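Local coordinates for dephospho-CoA kinase (Mycobacterium paratuberculosis, PDB 6N39), which probably phosphorylates the 3'-hydroxyl of dephospho-CoA with ATP, the last step of coenzyme A biosynthesis, at residues C32-R44 / I106-D119. Sequence-based numbering, arbitrary orientation.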
loop_
_atom_site.group_PDB
_atom_site.type_symbol
_atom_site.label_atom_id
_atom_site.label_comp_id
_atom_site.label_asym_id
_atom_site.label_seq_id
_atom_site.Cartn_x
_atom_site.Cartn_y
_atom_site.Cartn_z
ATOM N N CYS A 32 3.346 -21.654 5.970
ATOM C CA CYS A 32 1.893 -21.455 5.887
ATOM C C CYS A 32 1.299 -21.752 4.516
ATOM O O CYS A 32 0.075 -21.628 4.356
ATOM C CB CYS A 32 1.520 -20.030 6.255
ATOM S SG CYS A 32 1.890 -19.672 7.948
ATOM N N GLY A 33 2.111 -22.107 3.524
ATOM C CA GLY A 33 1.619 -22.361 2.187
ATOM C C GLY A 33 1.811 -21.230 1.186
ATOM O O GLY A 33 1.303 -21.332 0.064
ATOM N N ALA A 34 2.531 -20.170 1.547
ATOM C CA ALA A 34 2.826 -19.104 0.591
ATOM C C ALA A 34 3.848 -19.558 -0.455
ATOM O O ALA A 34 4.645 -20.474 -0.232
ATOM C CB ALA A 34 3.361 -17.870 1.314
ATOM N N VAL A 35 3.827 -18.884 -1.606
ATOM C CA VAL A 35 4.800 -19.086 -2.681
ATOM C C VAL A 35 5.884 -18.025 -2.547
ATOM O O VAL A 35 5.590 -16.822 -2.594
ATOM C CB VAL A 35 4.135 -19.000 -4.063
ATOM C CG1 VAL A 35 5.189 -19.046 -5.168
ATOM C CG2 VAL A 35 3.117 -20.123 -4.224
ATOM N N ILE A 36 7.139 -18.463 -2.414
ATOM C CA ILE A 36 8.275 -17.566 -2.197
ATOM C C ILE A 36 8.977 -17.290 -3.526
ATOM O O ILE A 36 9.528 -18.206 -4.144
ATOM C CB ILE A 36 9.279 -18.162 -1.194
ATOM C CG1 ILE A 36 8.592 -18.558 0.129
ATOM C CG2 ILE A 36 10.448 -17.184 -0.992
ATOM C CD1 ILE A 36 7.646 -17.504 0.702
ATOM N N VAL A 37 9.022 -16.025 -3.944
ATOM C CA VAL A 37 9.830 -15.608 -5.085
ATOM C C VAL A 37 11.025 -14.833 -4.544
ATOM O O VAL A 37 10.885 -13.703 -4.059
ATOM C CB VAL A 37 9.023 -14.775 -6.091
ATOM C CG1 VAL A 37 9.928 -14.277 -7.213
ATOM C CG2 VAL A 37 7.897 -15.616 -6.658
ATOM N N ASP A 38 12.211 -15.428 -4.647
ATOM C CA ASP A 38 13.445 -14.851 -4.115
ATOM C C ASP A 38 14.366 -14.555 -5.296
ATOM O O ASP A 38 14.987 -15.466 -5.855
ATOM C CB ASP A 38 14.078 -15.810 -3.106
ATOM C CG ASP A 38 15.270 -15.204 -2.373
ATOM O OD1 ASP A 38 16.056 -14.464 -2.991
ATOM O OD2 ASP A 38 15.424 -15.493 -1.168
ATOM N N GLY A 39 14.457 -13.276 -5.669
ATOM C CA GLY A 39 15.203 -12.909 -6.862
ATOM C C GLY A 39 16.671 -13.291 -6.798
ATOM O O GLY A 39 17.262 -13.693 -7.805
ATOM N N ASP A 40 17.283 -13.173 -5.617
ATOM C CA ASP A 40 18.699 -13.521 -5.502
ATOM C C ASP A 40 18.907 -15.020 -5.661
ATOM O O ASP A 40 19.862 -15.457 -6.314
ATOM C CB ASP A 40 19.255 -13.040 -4.162
ATOM C CG ASP A 40 19.359 -11.527 -4.082
ATOM O OD1 ASP A 40 19.160 -10.848 -5.114
ATOM O OD2 ASP A 40 19.641 -11.014 -2.979
ATOM N N VAL A 41 18.005 -15.820 -5.093
ATOM C CA VAL A 41 18.087 -17.271 -5.246
ATOM C C VAL A 41 17.966 -17.657 -6.712
ATOM O O VAL A 41 18.732 -18.480 -7.225
ATOM C CB VAL A 41 17.003 -17.953 -4.397
ATOM C CG1 VAL A 41 16.851 -19.422 -4.794
ATOM C CG2 VAL A 41 17.344 -17.818 -2.926
ATOM N N ILE A 42 17.000 -17.061 -7.411
ATOM C CA ILE A 42 16.771 -17.409 -8.808
ATOM C C ILE A 42 17.945 -16.961 -9.671
ATOM O O ILE A 42 18.354 -17.664 -10.608
ATOM C CB ILE A 42 15.430 -16.802 -9.264
ATOM C CG1 ILE A 42 14.287 -17.460 -8.482
ATOM C CG2 ILE A 42 15.247 -16.952 -10.765
ATOM C CD1 ILE A 42 12.977 -16.690 -8.493
ATOM N N ALA A 43 18.524 -15.799 -9.353
ATOM C CA ALA A 43 19.699 -15.323 -10.072
ATOM C C ALA A 43 20.878 -16.266 -9.889
ATOM O O ALA A 43 21.617 -16.534 -10.844
ATOM C CB ALA A 43 20.069 -13.913 -9.611
ATOM N N ARG A 44 21.084 -16.773 -8.668
ATOM C CA ARG A 44 22.162 -17.744 -8.483
ATOM C C ARG A 44 21.834 -19.064 -9.171
ATOM O O ARG A 44 22.745 -19.752 -9.645
ATOM C CB ARG A 44 22.452 -17.959 -6.995
ATOM N N ILE A 106 7.652 -20.366 -12.184
ATOM C CA ILE A 106 7.238 -20.584 -10.796
ATOM C C ILE A 106 5.776 -20.205 -10.615
ATOM O O ILE A 106 4.973 -20.983 -10.087
ATOM C CB ILE A 106 8.138 -19.788 -9.832
ATOM C CG1 ILE A 106 9.552 -20.373 -9.818
ATOM C CG2 ILE A 106 7.537 -19.770 -8.415
ATOM C CD1 ILE A 106 10.466 -19.717 -8.819
ATOM N N ILE A 107 5.407 -19.006 -11.076
ATOM C CA ILE A 107 4.038 -18.543 -10.868
ATOM C C ILE A 107 3.044 -19.402 -11.642
ATOM O O ILE A 107 1.910 -19.606 -11.192
ATOM C CB ILE A 107 3.931 -17.051 -11.228
ATOM C CG1 ILE A 107 4.480 -16.205 -10.076
ATOM C CG2 ILE A 107 2.481 -16.650 -11.546
ATOM C CD1 ILE A 107 4.733 -14.775 -10.467
ATOM N N ALA A 108 3.448 -19.941 -12.792
ATOM C CA ALA A 108 2.547 -20.802 -13.547
ATOM C C ALA A 108 2.423 -22.197 -12.942
ATOM O O ALA A 108 1.463 -22.907 -13.253
ATOM C CB ALA A 108 3.015 -20.911 -15.002
ATOM N N SER A 109 3.360 -22.607 -12.093
ATOM C CA SER A 109 3.380 -23.972 -11.579
ATOM C C SER A 109 2.672 -24.145 -10.235
ATOM O O SER A 109 2.600 -25.275 -9.738
ATOM C CB SER A 109 4.825 -24.457 -11.439
ATOM O OG SER A 109 5.449 -23.828 -10.330
ATOM N N VAL A 110 2.160 -23.079 -9.632
ATOM C CA VAL A 110 1.589 -23.174 -8.287
ATOM C C VAL A 110 0.071 -23.063 -8.364
ATOM O O VAL A 110 -0.456 -22.584 -9.375
ATOM C CB VAL A 110 2.157 -22.082 -7.368
ATOM C CG1 VAL A 110 3.665 -22.262 -7.186
ATOM C CG2 VAL A 110 1.828 -20.717 -7.943
ATOM N N PRO A 111 -0.662 -23.474 -7.325
ATOM C CA PRO A 111 -2.120 -23.301 -7.330
ATOM C C PRO A 111 -2.534 -21.863 -7.613
ATOM O O PRO A 111 -1.867 -20.906 -7.213
ATOM C CB PRO A 111 -2.526 -23.728 -5.915
ATOM C CG PRO A 111 -1.491 -24.772 -5.556
ATOM C CD PRO A 111 -0.206 -24.248 -6.154
ATOM N N ALA A 112 -3.673 -21.724 -8.294
ATOM C CA ALA A 112 -4.143 -20.406 -8.710
ATOM C C ALA A 112 -4.528 -19.526 -7.527
ATOM O O ALA A 112 -4.476 -18.298 -7.640
ATOM C CB ALA A 112 -5.330 -20.550 -9.661
ATOM N N ASP A 113 -4.917 -20.120 -6.390
ATOM C CA ASP A 113 -5.267 -19.332 -5.211
ATOM C C ASP A 113 -4.050 -18.921 -4.379
ATOM O O ASP A 113 -4.230 -18.440 -3.257
ATOM C CB ASP A 113 -6.262 -20.100 -4.324
ATOM C CG ASP A 113 -5.646 -21.344 -3.679
ATOM O OD1 ASP A 113 -4.639 -21.863 -4.201
ATOM O OD2 ASP A 113 -6.174 -21.806 -2.652
ATOM N N SER A 114 -2.836 -19.086 -4.895
ATOM C CA SER A 114 -1.642 -18.861 -4.095
ATOM C C SER A 114 -1.479 -17.386 -3.727
ATOM O O SER A 114 -1.953 -16.479 -4.424
ATOM C CB SER A 114 -0.399 -19.325 -4.851
ATOM O OG SER A 114 -0.420 -20.722 -5.063
ATOM N N VAL A 115 -0.781 -17.156 -2.611
ATOM C CA VAL A 115 -0.248 -15.844 -2.256
ATOM C C VAL A 115 1.245 -15.858 -2.557
ATOM O O VAL A 115 1.950 -16.795 -2.160
ATOM C CB VAL A 115 -0.503 -15.517 -0.775
ATOM C CG1 VAL A 115 0.101 -14.162 -0.431
ATOM C CG2 VAL A 115 -2.017 -15.600 -0.439
ATOM N N VAL A 116 1.734 -14.833 -3.255
ATOM C CA VAL A 116 3.135 -14.765 -3.670
ATOM C C VAL A 116 3.855 -13.804 -2.737
ATOM O O VAL A 116 3.479 -12.632 -2.636
ATOM C CB VAL A 116 3.271 -14.309 -5.135
ATOM C CG1 VAL A 116 4.749 -14.191 -5.537
ATOM C CG2 VAL A 116 2.559 -15.279 -6.060
ATOM N N VAL A 117 4.894 -14.283 -2.064
ATOM C CA VAL A 117 5.725 -13.435 -1.216
ATOM C C VAL A 117 7.048 -13.192 -1.932
ATOM O O VAL A 117 7.797 -14.140 -2.205
ATOM C CB VAL A 117 5.949 -14.074 0.163
ATOM C CG1 VAL A 117 6.918 -13.216 0.999
ATOM C CG2 VAL A 117 4.622 -14.239 0.874
ATOM N N GLU A 118 7.356 -11.927 -2.228
ATOM C CA GLU A 118 8.561 -11.577 -2.972
ATOM C C GLU A 118 9.599 -10.958 -2.041
ATOM O O GLU A 118 9.385 -9.870 -1.493
ATOM C CB GLU A 118 8.231 -10.614 -4.112
ATOM C CG GLU A 118 7.079 -11.071 -4.973
ATOM C CD GLU A 118 7.167 -10.537 -6.391
ATOM O OE1 GLU A 118 8.293 -10.489 -6.939
ATOM O OE2 GLU A 118 6.110 -10.172 -6.952
ATOM N N ASP A 119 10.733 -11.639 -1.900
ATOM C CA ASP A 119 11.855 -11.173 -1.092
ATOM C C ASP A 119 12.682 -10.204 -1.928
ATOM O O ASP A 119 13.354 -10.605 -2.884
ATOM C CB ASP A 119 12.686 -12.365 -0.627
ATOM C CG ASP A 119 13.815 -11.981 0.330
ATOM O OD1 ASP A 119 14.376 -10.868 0.220
ATOM O OD2 ASP A 119 14.148 -12.823 1.195
HETATM O O HOH W 1 -0.497 -19.248 -0.707
HETATM O O HOH W 2 0.685 -22.184 -2.851
HETATM O O HOH W 3 12.531 -11.151 -5.554
HETATM O O HOH W 4 13.549 -15.276 0.971
#
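Val35, opposite Val116, and Val37, opposite Glu118, each bond to the residues before and after that partner, as parallel strands do. Val35 N donates to Val115 O (2.9 Å) and Val35 O accepts from Val117 N (2.7 Å), both nearly straight; Val37 N then meets Val117 O, and Asp119 N meets Val37 O with a more bent N-H (153°). Just before helix 39-45 the carboxylates of Asp38 and Asp119 lie side by side, their OD2 atoms 3.8 Å apart, and a water lies between them, its approach to Asp119 OD2 doubtfully short. Asp38 OD1 also caps the following helix, accepting from Val41 N above the carboxylate plane, while Asp119 OD1 forms a salt bridge with Lys22 of the predicted ATP-binding loop. On the face carrying Val35 and Val37, a chi1 of 173° sets Val35 CG2 beside its own backbone N, where it meets Val110 CG1 (3.7 Å) and Ser114 CB; Val35 and Ile106 run past each other in opposite directions, CG1 beside CG2. Val37 CG2 crosses Val116 CG1 at 3.6 Å. Ile42 CD1 meets Ile106 CD1 end to end. The other face pairs Ile36 CD1 with Val117 CB (3.9 Å). In this P-loop kinase fold, strand 35-38 edges the parallel sheet, strand 115-119 lies between it and strand 10-16, and helix 87-109 and the loop after it pack over the Val35 face.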